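Glutathione S-transferase (Sphingomonas paucimobilis, PDB 1F2E) binds glutathione and probably transfers it to electrophilic substrates, as a bacterial beta-class member of the glutathione S-transferase superfamily. Local coordinates at residues S80-A85 / F151-I156. Residues are numbered along the deposited sequence; the frame is centred on the assembly and turned at random.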
loop_
_atom_site.group_PDB
_atom_site.type_symbol
_atom_site.label_atom_id
_atom_site.label_comp_id
_atom_site.label_asym_id
_atom_site.label_seq_id
_atom_site.Cartn_x
_atom_site.Cartn_y
_atom_site.Cartn_z
ATOM N N SER A 80 -4.923 23.240 -5.533
ATOM C CA SER A 80 -4.130 23.092 -4.311
ATOM C C SER A 80 -2.786 22.427 -4.600
ATOM O O SER A 80 -1.822 22.593 -3.847
ATOM C CB SER A 80 -4.885 22.246 -3.285
ATOM O OG SER A 80 -4.907 20.887 -3.690
ATOM N N GLY A 81 -2.738 21.659 -5.683
ATOM C CA GLY A 81 -1.518 20.972 -6.064
ATOM C C GLY A 81 -0.914 20.034 -5.029
ATOM O O GLY A 81 0.300 20.031 -4.850
ATOM N N LEU A 82 -1.736 19.231 -4.357
ATOM C CA LEU A 82 -1.226 18.310 -3.339
ATOM C C LEU A 82 -0.799 16.953 -3.884
ATOM O O LEU A 82 -0.407 16.059 -3.131
ATOM C CB LEU A 82 -2.258 18.101 -2.238
ATOM C CG LEU A 82 -2.396 19.196 -1.187
ATOM C CD1 LEU A 82 -3.336 18.692 -0.102
ATOM C CD2 LEU A 82 -1.032 19.543 -0.592
ATOM N N ALA A 83 -0.882 16.803 -5.197
ATOM C CA ALA A 83 -0.492 15.571 -5.866
ATOM C C ALA A 83 -0.275 15.924 -7.327
ATOM O O ALA A 83 -0.986 16.766 -7.875
ATOM C CB ALA A 83 -1.590 14.524 -5.740
ATOM N N PRO A 84 0.729 15.317 -7.971
ATOM C CA PRO A 84 0.929 15.654 -9.382
ATOM C C PRO A 84 -0.295 15.298 -10.234
ATOM O O PRO A 84 -1.138 14.501 -9.825
ATOM C CB PRO A 84 2.188 14.861 -9.766
ATOM C CG PRO A 84 2.360 13.842 -8.658
ATOM C CD PRO A 84 1.872 14.560 -7.436
ATOM N N ALA A 85 -0.386 15.906 -11.411
ATOM C CA ALA A 85 -1.507 15.675 -12.314
ATOM C C ALA A 85 -1.441 14.308 -12.986
ATOM O O ALA A 85 -0.359 13.753 -13.187
ATOM C CB ALA A 85 -1.544 16.764 -13.368
ATOM N N PHE A 151 5.327 20.205 -1.344
ATOM C CA PHE A 151 4.494 19.623 -0.303
ATOM C C PHE A 151 3.358 18.846 -0.968
ATOM O O PHE A 151 2.648 19.384 -1.814
ATOM C CB PHE A 151 3.940 20.735 0.594
ATOM C CG PHE A 151 3.095 20.234 1.734
ATOM C CD1 PHE A 151 1.710 20.361 1.700
ATOM C CD2 PHE A 151 3.685 19.614 2.831
ATOM C CE1 PHE A 151 0.917 19.873 2.750
ATOM C CE2 PHE A 151 2.912 19.124 3.882
ATOM C CZ PHE A 151 1.521 19.253 3.840
ATOM N N SER A 152 3.195 17.580 -0.595
ATOM C CA SER A 152 2.145 16.747 -1.177
ATOM C C SER A 152 1.472 15.890 -0.109
ATOM O O SER A 152 1.828 15.951 1.068
ATOM C CB SER A 152 2.739 15.825 -2.239
ATOM O OG SER A 152 3.513 14.806 -1.620
ATOM N N VAL A 153 0.511 15.071 -0.524
ATOM C CA VAL A 153 -0.176 14.212 0.427
ATOM C C VAL A 153 0.759 13.168 1.024
ATOM O O VAL A 153 0.445 12.584 2.060
ATOM C CB VAL A 153 -1.408 13.508 -0.206
ATOM C CG1 VAL A 153 -2.477 14.550 -0.535
ATOM C CG2 VAL A 153 -1.003 12.722 -1.452
ATOM N N ALA A 154 1.905 12.936 0.384
ATOM C CA ALA A 154 2.871 11.965 0.905
ATOM C C ALA A 154 3.566 12.557 2.130
ATOM O O ALA A 154 3.955 11.840 3.054
ATOM C CB ALA A 154 3.910 11.600 -0.166
ATOM N N ASP A 155 3.727 13.877 2.121
ATOM C CA ASP A 155 4.349 14.579 3.235
ATOM C C ASP A 155 3.414 14.545 4.432
ATOM O O ASP A 155 3.856 14.342 5.564
ATOM C CB ASP A 155 4.661 16.019 2.838
ATOM C CG ASP A 155 5.755 16.101 1.784
ATOM O OD1 ASP A 155 5.513 16.671 0.694
ATOM O OD2 ASP A 155 6.862 15.595 2.056
ATOM N N ILE A 156 2.119 14.728 4.179
ATOM C CA ILE A 156 1.127 14.699 5.246
ATOM C C ILE A 156 1.074 13.292 5.839
ATOM O O ILE A 156 1.063 13.117 7.058
ATOM C CB ILE A 156 -0.273 15.065 4.717
ATOM C CG1 ILE A 156 -0.240 16.462 4.090
ATOM C CG2 ILE A 156 -1.289 14.995 5.845
ATOM C CD1 ILE A 156 -1.566 16.921 3.518
HETATM O O HOH W 1 2.461 18.399 -4.413
#
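Leu82 and Val153 are joined by the one direct hydrogen bond between 80-85 and 151-156. Val153 N donates to Leu82 O at 2.9 Å, in the carbonyl plane. A water adds a second link. It donates to Gly81 O at 2.7 Å and to Phe151 O at 2.8 Å, bridging two carbonyls that cannot bond to each other.

The apolar part centres on Leu82. Its side chain lies beside that of Phe151, both pointing the same way, and CD2 meets Phe151 CD1 obliquely at 3.7 Å. The CB of Leu82 rests against Val153 CG1 at 3.9 Å, and its CD1 only just reaches Ile156 CD1. Glu20 of helix 12-21 and Ala74 of helix 66-75 also touch Leu82.

Ser152 and Asp155 form a capping box at the start of helix 153-161. Ser152 OG accepts from Ala154 N at 3.2 Å; chi1 of 72° sets it between its own backbone N and carbonyl carbon. Ser152 N donates at 2.8 Å to Asp155 OD1, which accepts with its anti lone pair, away from the other oxygen. Tyr181 OH and Tyr146 N bond to Asp155 OD2.

The capping box is the N-capping motif familiar from the GST C-terminal domain. Here it leaves Val153 N, in the helix's first turn, to bind Leu82 O, so the loop between helices 66-75 and 89-113 is tied to that helix start.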